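Local coordinates for protein putative O-GlcNAcase nagJ (Clostridium perfringens, PDB 6PV5) that probably removes terminal N-acetylhexosamine from glycans, as a family 84 glycoside hydrolase, represented here by its catalytic barrel and flanking domains, at residues A[363-366]-A[367-370]; A[528-531]-A[532-535]; A[570-573]-A[574-578]. All coordinates share one frame; numbering follows the deposited sequence.

Contact 1. Residues A[363-366]-A[367-370]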
loop_
_atom_site.group_PDB
_atom_site.type_symbol
_atom_site.label_atom_id
_atom_site.label_comp_id
_atom_site.label_asym_id
_atom_site.label_seq_id
_atom_site.Cartn_x
_atom_site.Cartn_y
_atom_site.Cartn_z
ATOM N N THR A 363 -26.755 13.219 10.059
ATOM C CA THR A 363 -27.402 12.092 10.715
ATOM C C THR A 363 -26.411 11.104 11.332
ATOM O O THR A 363 -26.731 10.490 12.342
ATOM C CB THR A 363 -28.316 11.343 9.743
ATOM O OG1 THR A 363 -29.108 12.347 9.129
ATOM C CG2 THR A 363 -29.204 10.309 10.395
ATOM N N LEU A 364 -25.225 10.923 10.737
ATOM C CA LEU A 364 -24.402 9.750 11.017
ATOM C C LEU A 364 -23.649 9.910 12.333
ATOM O O LEU A 364 -22.979 10.915 12.512
ATOM C CB LEU A 364 -23.402 9.577 9.866
ATOM C CG LEU A 364 -22.550 8.309 9.911
ATOM C CD1 LEU A 364 -23.418 7.084 9.636
ATOM C CD2 LEU A 364 -21.392 8.382 8.910
ATOM N N ASP A 365 -23.688 8.876 13.203
ATOM C CA ASP A 365 -22.944 8.853 14.457
ATOM C C ASP A 365 -21.446 9.073 14.247
ATOM O O ASP A 365 -20.809 8.400 13.430
ATOM C CB ASP A 365 -23.014 7.481 15.138
ATOM C CG ASP A 365 -24.362 7.019 15.670
ATOM O OD1 ASP A 365 -25.315 7.839 15.707
ATOM O OD2 ASP A 365 -24.441 5.822 16.068
ATOM N N LYS A 366 -20.860 9.887 15.124
ATOM C CA LYS A 366 -19.496 10.375 15.003
ATOM C C LYS A 366 -18.438 9.282 15.163
ATOM O O LYS A 366 -17.291 9.467 14.737
ATOM C CB LYS A 366 -19.229 11.559 15.937
ATOM C CG LYS A 366 -19.941 12.855 15.555
ATOM C CD LYS A 366 -19.250 14.107 16.072
ATOM C CE LYS A 366 -20.177 15.264 16.406
ATOM N NZ LYS A 366 -21.235 15.464 15.382
ATOM N N ASP A 367 -18.798 8.147 15.769
ATOM C CA ASP A 367 -17.803 7.108 15.987
ATOM C C ASP A 367 -17.793 6.110 14.820
ATOM O O ASP A 367 -17.058 5.122 14.859
ATOM C CB ASP A 367 -17.945 6.486 17.382
ATOM C CG ASP A 367 -19.234 5.711 17.596
ATOM O OD1 ASP A 367 -20.117 5.742 16.690
ATOM O OD2 ASP A 367 -19.353 5.077 18.670
ATOM N N ILE A 368 -18.621 6.364 13.791
ATOM C CA ILE A 368 -18.581 5.584 12.563
ATOM C C ILE A 368 -17.538 6.204 11.636
ATOM O O ILE A 368 -17.553 7.408 11.426
ATOM C CB ILE A 368 -19.966 5.510 11.896
ATOM C CG1 ILE A 368 -20.984 4.779 12.783
ATOM C CG2 ILE A 368 -19.852 4.891 10.504
ATOM C CD1 ILE A 368 -22.433 4.918 12.325
ATOM N N GLU A 369 -16.649 5.362 11.086
ATOM C CA GLU A 369 -15.557 5.788 10.225
ATOM C C GLU A 369 -16.099 5.975 8.812
ATOM O O GLU A 369 -16.965 5.214 8.393
ATOM C CB GLU A 369 -14.419 4.766 10.286
ATOM C CG GLU A 369 -14.019 4.406 11.714
ATOM C CD GLU A 369 -13.192 5.468 12.427
ATOM O OE1 GLU A 369 -13.091 6.608 11.902
ATOM O OE2 GLU A 369 -12.629 5.159 13.498
ATOM N N VAL A 370 -15.614 7.025 8.125
ATOM C CA VAL A 370 -16.069 7.395 6.791
ATOM C C VAL A 370 -14.864 7.543 5.861
ATOM O O VAL A 370 -13.939 8.307 6.149
ATOM C CB VAL A 370 -16.928 8.675 6.780
ATOM C CG1 VAL A 370 -17.445 9.002 5.385
ATOM C CG2 VAL A 370 -18.124 8.548 7.714
HETATM O O HOH W 1 -15.072 8.412 13.263
#
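L364 lays its two methyls against I368 and V370, the apolar half of a tight turn that links a barrel helix to the next barrel strand. With CG anti to the backbone N (chi1 -174°), its fork points at both partners: L364 CD1 meets I368 CD1 at 3.6 Å, the two side chains crossing at about a right angle, while L364 CD2 rests on V370 CG2 at 3.5 Å, a close fit for two methyls. Branched aliphatic residues suit these buried places because they pack behind the turn without bringing in polar atoms.

The backbone supplies the turn itself. D365 to I368 form a type I beta turn, closed by I368 N donating to D365 O at 3.0 Å with a fairly straight N-H (161°), although the donor stands above the carbonyl plane. A water lies between K366 O and E369 OE1, 2.9 Å from the former, and can donate to either, though not necessarily to both at once.

D365 OD2 and D367 OD1 are 4.4 Å apart, and N322 ND2 is hydrogen-bonded to both, which probably eases their repulsion.

L364, the first residue past helix 355-363 to leave helical geometry, also packs on helix 311-326. R397 binds the carbonyls of L364, D365 and I368, and strand 369-372 then enters the parallel barrel between strands 336-338 and 399-403.

Contact 2. Residues A[528-531]-A[532-535]; sequences QNEF and SKMV
Q528 and S532 meet one helical turn apart, where the carbonyl of Q528 takes two hydrogen bonds from the same residue. S532 N lies 3.0 Å from Q528 O, and S532 OG 2.7 Å from the same oxygen, on opposite faces of the carbonyl plane. The hydroxyl can do this because OG lies beside its own backbone N (chi1 -53°), folded back toward the preceding turn; serine suits the place because its short side chain carries OG directly on CB, next to the helix backbone.

N529 O accepts from K533 N, and the aliphatic part of K533 runs past that oxygen, K533 CG lying 3.4 Å from N529 O. The extended lysine chain carries its ammonium outward to a water. This water donates to E530 OE1 at 2.7 Å and accepts from K533 NZ, bridging opposite charges that do not touch directly. E530 OE2 is hydrogen-bonded to H489, while E530 O accepts from M534 N.

The F531 ring and the M534 side chain run alongside each other. M534 SD is 3.8 Å from F531 CD1 and lies almost in the ring plane, an edge-on Met-aromatic contact in which a flexible thioether fits against a rigid ring.

Helix 521-544 belongs to the helical bundle after the barrel, the hyaluronidase post-catalytic-like region. Here F531 packs on V612 and F615 of helix 612-619, whereas M534 touches F561 and Y564 of helix 548-579.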
loop_
_atom_site.group_PDB
_atom_site.type_symbol
_atom_site.label_atom_id
_atom_site.label_comp_id
_atom_site.label_asym_id
_atom_site.label_seq_id
_atom_site.Cartn_x
_atom_site.Cartn_y
_atom_site.Cartn_z
ATOM N N GLN A 528 21.004 8.343 -25.034
ATOM C CA GLN A 528 21.550 7.076 -25.513
ATOM C C GLN A 528 21.870 6.122 -24.365
ATOM O O GLN A 528 21.685 4.908 -24.501
ATOM C CB GLN A 528 22.808 7.290 -26.354
ATOM C CG GLN A 528 23.317 6.006 -26.984
ATOM C CD GLN A 528 24.426 6.320 -27.953
ATOM O OE1 GLN A 528 24.212 6.388 -29.164
ATOM N NE2 GLN A 528 25.614 6.554 -27.419
ATOM N N ASN A 529 22.400 6.666 -23.263
ATOM C CA ASN A 529 22.663 5.874 -22.070
ATOM C C ASN A 529 21.355 5.280 -21.542
ATOM O O ASN A 529 21.288 4.094 -21.226
ATOM C CB ASN A 529 23.332 6.696 -20.963
ATOM C CG ASN A 529 24.787 7.024 -21.222
ATOM O OD1 ASN A 529 25.532 6.208 -21.769
ATOM N ND2 ASN A 529 25.206 8.211 -20.806
ATOM N N GLU A 530 20.318 6.116 -21.418
ATOM C CA GLU A 530 19.030 5.624 -20.932
ATOM C C GLU A 530 18.513 4.477 -21.810
ATOM O O GLU A 530 18.181 3.413 -21.300
ATOM C CB GLU A 530 18.011 6.752 -20.835
ATOM C CG GLU A 530 16.674 6.313 -20.225
ATOM C CD GLU A 530 16.705 5.610 -18.870
ATOM O OE1 GLU A 530 17.713 5.744 -18.131
ATOM O OE2 GLU A 530 15.703 4.934 -18.539
ATOM N N PHE A 531 18.518 4.683 -23.137
ATOM C CA PHE A 531 17.942 3.750 -24.093
ATOM C C PHE A 531 18.729 2.441 -24.094
ATOM O O PHE A 531 18.143 1.372 -24.291
ATOM C CB PHE A 531 17.825 4.356 -25.498
ATOM C CG PHE A 531 16.903 5.546 -25.643
ATOM C CD1 PHE A 531 15.703 5.624 -24.943
ATOM C CD2 PHE A 531 17.222 6.588 -26.507
ATOM C CE1 PHE A 531 14.856 6.717 -25.101
ATOM C CE2 PHE A 531 16.376 7.679 -26.669
ATOM C CZ PHE A 531 15.191 7.741 -25.963
ATOM N N SER A 532 20.047 2.518 -23.855
ATOM C CA SER A 532 20.845 1.301 -23.806
ATOM C C SER A 532 20.485 0.486 -22.563
ATOM O O SER A 532 20.512 -0.737 -22.603
ATOM C CB SER A 532 22.331 1.572 -23.856
ATOM O OG SER A 532 22.632 2.390 -24.976
ATOM N N LYS A 533 20.174 1.159 -21.454
ATOM C CA LYS A 533 19.810 0.419 -20.254
ATOM C C LYS A 533 18.460 -0.255 -20.482
ATOM O O LYS A 533 18.280 -1.397 -20.090
ATOM C CB LYS A 533 19.764 1.340 -19.033
ATOM C CG LYS A 533 21.110 1.904 -18.604
ATOM C CD LYS A 533 20.931 2.987 -17.576
ATOM C CE LYS A 533 22.236 3.659 -17.217
ATOM N NZ LYS A 533 22.024 4.814 -16.313
ATOM N N MET A 534 17.553 0.444 -21.173
ATOM C CA MET A 534 16.225 -0.060 -21.483
ATOM C C MET A 534 16.341 -1.325 -22.330
ATOM O O MET A 534 15.578 -2.274 -22.143
ATOM C CB MET A 534 15.377 0.983 -22.227
ATOM C CG MET A 534 15.040 2.215 -21.382
ATOM S SD MET A 534 14.058 3.468 -22.262
ATOM C CE MET A 534 12.533 2.608 -22.640
ATOM N N VAL A 535 17.305 -1.332 -23.258
ATOM C CA VAL A 535 17.535 -2.509 -24.085
ATOM C C VAL A 535 17.944 -3.702 -23.221
ATOM O O VAL A 535 17.505 -4.818 -23.483
ATOM C CB VAL A 535 18.532 -2.254 -25.234
ATOM C CG1 VAL A 535 19.004 -3.550 -25.884
ATOM C CG2 VAL A 535 17.919 -1.337 -26.283
HETATM O O HOH W 2 20.154 6.878 -17.968
#

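Contact 3. Residues A[570-573]-A[574-578]; sequences KSIE and ILQDI
I572 and Q576 are brought together by their first torsions: CG2 of I572 is anti to its backbone N, and Q576 keeps CG beside its own N with an extended chain beyond. Both belong to the long alpha-helix 548-579 of the helical region that follows the catalytic barrel. I572 is modelled in two conformers; in the one described, the two side chains slant across each other, I572 CG2 lying 3.9 Å from Q576 CD. A beta-branched isoleucine suits the buried side, where it also meets F531. Glutamine suits the partly exposed flank, its amide end lying over the I572 methyl.

The main chain runs as regular i to i+4 bonds, from I574 N to K570 O through to D577 N to E573 O at 2.8 Å. Side-chain carbons line the same carbonyls, with I574 CG1 3.4 Å from K570 O.

On another face two bends, at chi2 (60°) and chi3 (55°), fold K570 back and carry its ammonium to E573 in a salt bridge. D589 and E592 of helix 583-601 also pair with this lysine, whose charge probably offsets the crowding of acids there. S571 OG is hydrogen-bonded to A567 O, one turn back, and S571 packs against helix 612-619. In the salt bridge, K570 NZ approaches E573 OE1 on its syn side at 2.6 Å, 16° out of the carboxylate plane.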
loop_
_atom_site.group_PDB
_atom_site.type_symbol
_atom_site.label_atom_id
_atom_site.label_comp_id
_atom_site.label_asym_id
_atom_site.label_seq_id
_atom_site.Cartn_x
_atom_site.Cartn_y
_atom_site.Cartn_z
ATOM N N LYS A 570 17.452 4.243 -32.279
ATOM C CA LYS A 570 17.273 4.555 -33.692
ATOM C C LYS A 570 16.897 6.025 -33.886
ATOM O O LYS A 570 17.377 6.662 -34.820
ATOM C CB LYS A 570 16.233 3.646 -34.358
ATOM C CG LYS A 570 16.078 3.813 -35.867
ATOM C CD LYS A 570 17.347 3.535 -36.658
ATOM C CE LYS A 570 17.936 2.170 -36.373
ATOM N NZ LYS A 570 19.247 2.020 -37.044
ATOM N N SER A 571 16.053 6.566 -32.992
ATOM C CA SER A 571 15.648 7.958 -33.090
ATOM C C SER A 571 16.858 8.884 -32.957
ATOM O O SER A 571 16.926 9.904 -33.649
ATOM C CB SER A 571 14.566 8.309 -32.096
ATOM O OG SER A 571 13.428 7.492 -32.312
ATOM N N ILE A 572 17.797 8.543 -32.068
ATOM C CA ILE A 572 19.000 9.348 -31.921
ATOM C C ILE A 572 19.760 9.319 -33.248
ATOM O O ILE A 572 20.174 10.365 -33.751
ATOM C CB ILE A 572 19.862 8.882 -30.727
ATOM C CG1 ILE A 572 19.250 9.308 -29.392
ATOM C CG2 ILE A 572 21.298 9.377 -30.857
ATOM C CD1 ILE A 572 19.900 8.647 -28.204
ATOM N N GLU A 573 19.897 8.122 -33.828
ATOM C CA GLU A 573 20.627 7.985 -35.081
ATOM C C GLU A 573 20.009 8.876 -36.154
ATOM O O GLU A 573 20.748 9.538 -36.878
ATOM C CB GLU A 573 20.642 6.538 -35.562
ATOM C CG GLU A 573 21.638 5.676 -34.818
ATOM C CD GLU A 573 21.558 4.221 -35.259
ATOM O OE1 GLU A 573 20.722 3.895 -36.142
ATOM O OE2 GLU A 573 22.331 3.411 -34.722
ATOM N N ILE A 574 18.666 8.904 -36.224
ATOM C CA ILE A 574 17.931 9.695 -37.208
ATOM C C ILE A 574 18.270 11.169 -37.009
ATOM O O ILE A 574 18.548 11.868 -37.986
ATOM C CB ILE A 574 16.405 9.451 -37.149
ATOM C CG1 ILE A 574 16.018 8.039 -37.602
ATOM C CG2 ILE A 574 15.635 10.520 -37.925
ATOM C CD1 ILE A 574 14.583 7.640 -37.257
ATOM N N LEU A 575 18.239 11.628 -35.747
ATOM C CA LEU A 575 18.621 12.999 -35.423
ATOM C C LEU A 575 20.065 13.278 -35.865
ATOM O O LEU A 575 20.364 14.347 -36.399
ATOM C CB LEU A 575 18.428 13.271 -33.923
ATOM C CG LEU A 575 16.971 13.396 -33.449
ATOM C CD1 LEU A 575 16.862 13.590 -31.939
ATOM C CD2 LEU A 575 16.238 14.526 -34.170
ATOM N N GLN A 576 20.972 12.336 -35.601
ATOM C CA GLN A 576 22.379 12.523 -35.919
ATOM C C GLN A 576 22.582 12.621 -37.430
ATOM O O GLN A 576 23.403 13.412 -37.869
ATOM C CB GLN A 576 23.222 11.367 -35.378
ATOM C CG GLN A 576 23.622 11.545 -33.922
ATOM C CD GLN A 576 24.160 10.262 -33.335
ATOM O OE1 GLN A 576 23.939 9.174 -33.868
ATOM N NE2 GLN A 576 24.860 10.383 -32.217
ATOM N N ASP A 577 21.858 11.790 -38.201
ATOM C CA ASP A 577 21.876 11.804 -39.655
ATOM C C ASP A 577 21.529 13.190 -40.189
ATOM O O ASP A 577 22.118 13.625 -41.179
ATOM C CB ASP A 577 20.925 10.771 -40.268
ATOM C CG ASP A 577 21.261 9.342 -39.880
ATOM O OD1 ASP A 577 20.355 8.476 -39.948
ATOM O OD2 ASP A 577 22.421 9.108 -39.498
ATOM N N ILE A 578 20.559 13.860 -39.550
ATOM C CA ILE A 578 20.102 15.169 -39.988
ATOM C C ILE A 578 21.197 16.202 -39.731
ATOM O O ILE A 578 21.461 17.041 -40.589
ATOM C CB ILE A 578 18.753 15.520 -39.334
ATOM C CG1 ILE A 578 17.664 14.548 -39.800
ATOM C CG2 ILE A 578 18.368 16.976 -39.582
ATOM C CD1 ILE A 578 16.379 14.599 -39.003
#

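How the contacts relate
Contact 1 comes first along the chain, in the catalytic barrel; contacts 2 and 3 follow in the helical region after it, on the opposite side of the chain's centre. Contact 1 is remote from both, its centre about 53 Å from that of contact 2 and about 62 Å from that of contact 3. The later pair are neighbours, about 15 Å between centres, on the consecutive helices 521-544 and 548-579. There I572 joins them: in the conformer described here, I572 CD1 packs on Q528 N at 3.4 Å and on F531 CD2 at 3.8 Å. Contact 1 thus belongs to a helix-to-strand connection of the barrel, whereas contacts 2 and 3 belong to one helical bundle, which also includes helix 612-619.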